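Side-chain contact in hypothetical conserved protein, GK1056 (Geobacillus kaustophilus, PDB 2QYH), which is of unknown function but, as a haloacid dehalogenase-like hydrolase, is probably a phosphatase that binds magnesium: residues Q80-E85 with P163-V168. Sequence-based numbering, arbitrary orientation.
Sequences QPLRRE and PEFRFV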
loop_
_atom_site.group_PDB
_atom_site.type_symbol
_atom_site.label_atom_id
_atom_site.label_comp_id
_atom_site.label_asym_id
_atom_site.label_seq_id
_atom_site.Cartn_x
_atom_site.Cartn_y
_atom_site.Cartn_z
ATOM N N GLN D 80 19.481 12.882 -2.157
ATOM C CA GLN D 80 20.322 13.232 -3.283
ATOM C C GLN D 80 19.514 13.195 -4.586
ATOM O O GLN D 80 19.353 12.141 -5.199
ATOM C CB GLN D 80 21.483 12.244 -3.369
ATOM C CG GLN D 80 22.547 12.586 -4.389
ATOM C CD GLN D 80 23.413 11.382 -4.737
ATOM O OE1 GLN D 80 23.816 10.610 -3.858
ATOM N NE2 GLN D 80 23.707 11.219 -6.024
ATOM N N PRO D 81 18.977 14.347 -5.010
ATOM C CA PRO D 81 18.197 14.404 -6.248
ATOM C C PRO D 81 19.121 14.173 -7.432
ATOM O O PRO D 81 20.341 14.325 -7.318
ATOM C CB PRO D 81 17.660 15.835 -6.265
ATOM C CG PRO D 81 17.651 16.234 -4.832
ATOM C CD PRO D 81 18.921 15.633 -4.293
ATOM N N LEU D 82 18.539 13.794 -8.562
ATOM C CA LEU D 82 19.298 13.600 -9.789
ATOM C C LEU D 82 19.622 15.016 -10.271
ATOM O O LEU D 82 18.826 15.934 -10.054
ATOM C CB LEU D 82 18.430 12.886 -10.823
ATOM C CG LEU D 82 18.707 11.423 -11.171
ATOM C CD1 LEU D 82 19.262 10.653 -9.975
ATOM C CD2 LEU D 82 17.408 10.803 -11.683
ATOM N N ARG D 83 20.782 15.205 -10.897
ATOM C CA ARG D 83 21.165 16.528 -11.411
ATOM C C ARG D 83 20.180 16.956 -12.496
ATOM O O ARG D 83 20.152 16.364 -13.579
ATOM C CB ARG D 83 22.579 16.486 -11.992
ATOM C CG ARG D 83 23.659 16.277 -10.948
ATOM C CD ARG D 83 25.019 16.068 -11.584
ATOM N NE ARG D 83 25.357 17.135 -12.522
ATOM C CZ ARG D 83 26.449 17.136 -13.282
ATOM N NH1 ARG D 83 27.309 16.128 -13.210
ATOM N NH2 ARG D 83 26.676 18.141 -14.118
ATOM N N ARG D 84 19.379 17.981 -12.203
ATOM C CA ARG D 84 18.373 18.463 -13.149
ATOM C C ARG D 84 18.949 18.697 -14.544
ATOM O O ARG D 84 18.338 18.336 -15.554
ATOM C CB ARG D 84 17.727 19.745 -12.632
ATOM C CG ARG D 84 16.504 20.154 -13.428
ATOM C CD ARG D 84 15.844 21.380 -12.843
ATOM N NE ARG D 84 16.798 22.473 -12.704
ATOM C CZ ARG D 84 16.467 23.723 -12.400
ATOM N NH1 ARG D 84 15.194 24.048 -12.201
ATOM N NH2 ARG D 84 17.410 24.653 -12.297
ATOM N N GLU D 85 20.127 19.307 -14.588
ATOM C CA GLU D 85 20.817 19.586 -15.842
ATOM C C GLU D 85 20.893 18.317 -16.693
ATOM O O GLU D 85 20.457 18.292 -17.847
ATOM C CB GLU D 85 22.230 20.083 -15.538
ATOM C CG GLU D 85 23.108 20.319 -16.750
ATOM C CD GLU D 85 24.582 20.185 -16.417
ATOM O OE1 GLU D 85 25.018 20.768 -15.401
ATOM O OE2 GLU D 85 25.303 19.498 -17.173
ATOM N N PRO D 163 27.728 9.265 -18.138
ATOM C CA PRO D 163 28.453 8.567 -17.076
ATOM C C PRO D 163 28.073 9.058 -15.677
ATOM O O PRO D 163 28.488 8.470 -14.681
ATOM C CB PRO D 163 29.917 8.841 -17.423
ATOM C CG PRO D 163 29.854 10.187 -18.102
ATOM C CD PRO D 163 28.654 10.024 -18.998
ATOM N N GLU D 164 27.292 10.136 -15.606
ATOM C CA GLU D 164 26.859 10.666 -14.315
ATOM C C GLU D 164 25.646 9.899 -13.796
ATOM O O GLU D 164 25.211 10.088 -12.656
ATOM C CB GLU D 164 26.541 12.164 -14.401
ATOM C CG GLU D 164 25.986 12.627 -15.725
ATOM C CD GLU D 164 27.079 12.899 -16.737
ATOM O OE1 GLU D 164 27.930 13.770 -16.458
ATOM O OE2 GLU D 164 27.088 12.247 -17.801
ATOM N N PHE D 165 25.101 9.035 -14.646
ATOM C CA PHE D 165 23.967 8.203 -14.266
ATOM C C PHE D 165 24.390 6.741 -14.376
ATOM O O PHE D 165 25.403 6.428 -14.998
ATOM C CB PHE D 165 22.770 8.424 -15.192
ATOM C CG PHE D 165 22.142 9.776 -15.075
ATOM C CD1 PHE D 165 21.998 10.390 -13.836
ATOM C CD2 PHE D 165 21.644 10.419 -16.203
ATOM C CE1 PHE D 165 21.366 11.627 -13.720
ATOM C CE2 PHE D 165 21.012 11.650 -16.098
ATOM C CZ PHE D 165 20.873 12.256 -14.850
ATOM N N ARG D 166 23.617 5.855 -13.761
ATOM C CA ARG D 166 23.885 4.426 -13.832
ATOM C C ARG D 166 22.600 3.763 -14.306
ATOM O O ARG D 166 21.565 3.867 -13.651
ATOM C CB ARG D 166 24.275 3.867 -12.468
ATOM C CG ARG D 166 24.320 2.340 -12.415
ATOM C CD ARG D 166 25.522 1.734 -13.138
ATOM N NE ARG D 166 26.776 2.301 -12.654
ATOM C CZ ARG D 166 27.427 3.291 -13.261
ATOM N NH1 ARG D 166 26.946 3.808 -14.385
ATOM N NH2 ARG D 166 28.532 3.790 -12.722
ATOM N N PHE D 167 22.662 3.100 -15.453
ATOM C CA PHE D 167 21.492 2.433 -15.994
ATOM C C PHE D 167 21.500 0.958 -15.594
ATOM O O PHE D 167 22.400 0.208 -15.973
ATOM C CB PHE D 167 21.466 2.591 -17.519
ATOM C CG PHE D 167 21.473 4.027 -17.976
ATOM C CD1 PHE D 167 22.646 4.769 -17.965
ATOM C CD2 PHE D 167 20.288 4.657 -18.361
ATOM C CE1 PHE D 167 22.640 6.117 -18.324
ATOM C CE2 PHE D 167 20.273 6.006 -18.721
ATOM C CZ PHE D 167 21.446 6.737 -18.701
ATOM N N VAL D 168 20.502 0.560 -14.810
ATOM C CA VAL D 168 20.378 -0.817 -14.341
ATOM C C VAL D 168 19.060 -1.383 -14.855
ATOM O O VAL D 168 17.982 -0.954 -14.435
ATOM C CB VAL D 168 20.386 -0.879 -12.796
ATOM C CG1 VAL D 168 20.351 -2.328 -12.321
ATOM C CG2 VAL D 168 21.617 -0.163 -12.257
#
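The Phe165 ring meets Leu82 obliquely, with CE1 of Phe165 3.7 Å from CG of Leu82. At the ring edge, near its plane, lies the carbonyl oxygen of Arg83, 4.4 Å from Phe165 CZ. With CG anti to its carbonyl carbon (chi1 -68°), Phe165 brings its ring in beside Leu82; a large, flat, apolar residue suits this buried place, as does branched, apolar Leu82.

The guanidinium of Arg83 holds OE1 of poorly ordered Glu85 at its edge and in its plane, a salt bridge whose hydrogen bond, 3.4 Å from NH2, is weak. Glu164 stands differently: its carboxylate plane is turned 75° from the guanidinium, and OE1 lies 4.1 Å from Arg83 NH1, well out of that plane. No N-H points at this oxygen, so any attraction is probably electrostatic only. Arg83 is exposed and Glu164 partly so, which suits charged groups.

The 80-85 segment follows strand 75-79 of the mixed sheet, and Arg83 N-caps helix 84-96. Phe165 begins strand 165-171, outermost within this chain in the separate antiparallel sheet. Leu82 also packs on Val87 and Pro179, and Phe165 on Leu90 and Val177, joining helix to sheet, consistent with the cap domain of a HAD hydrolase.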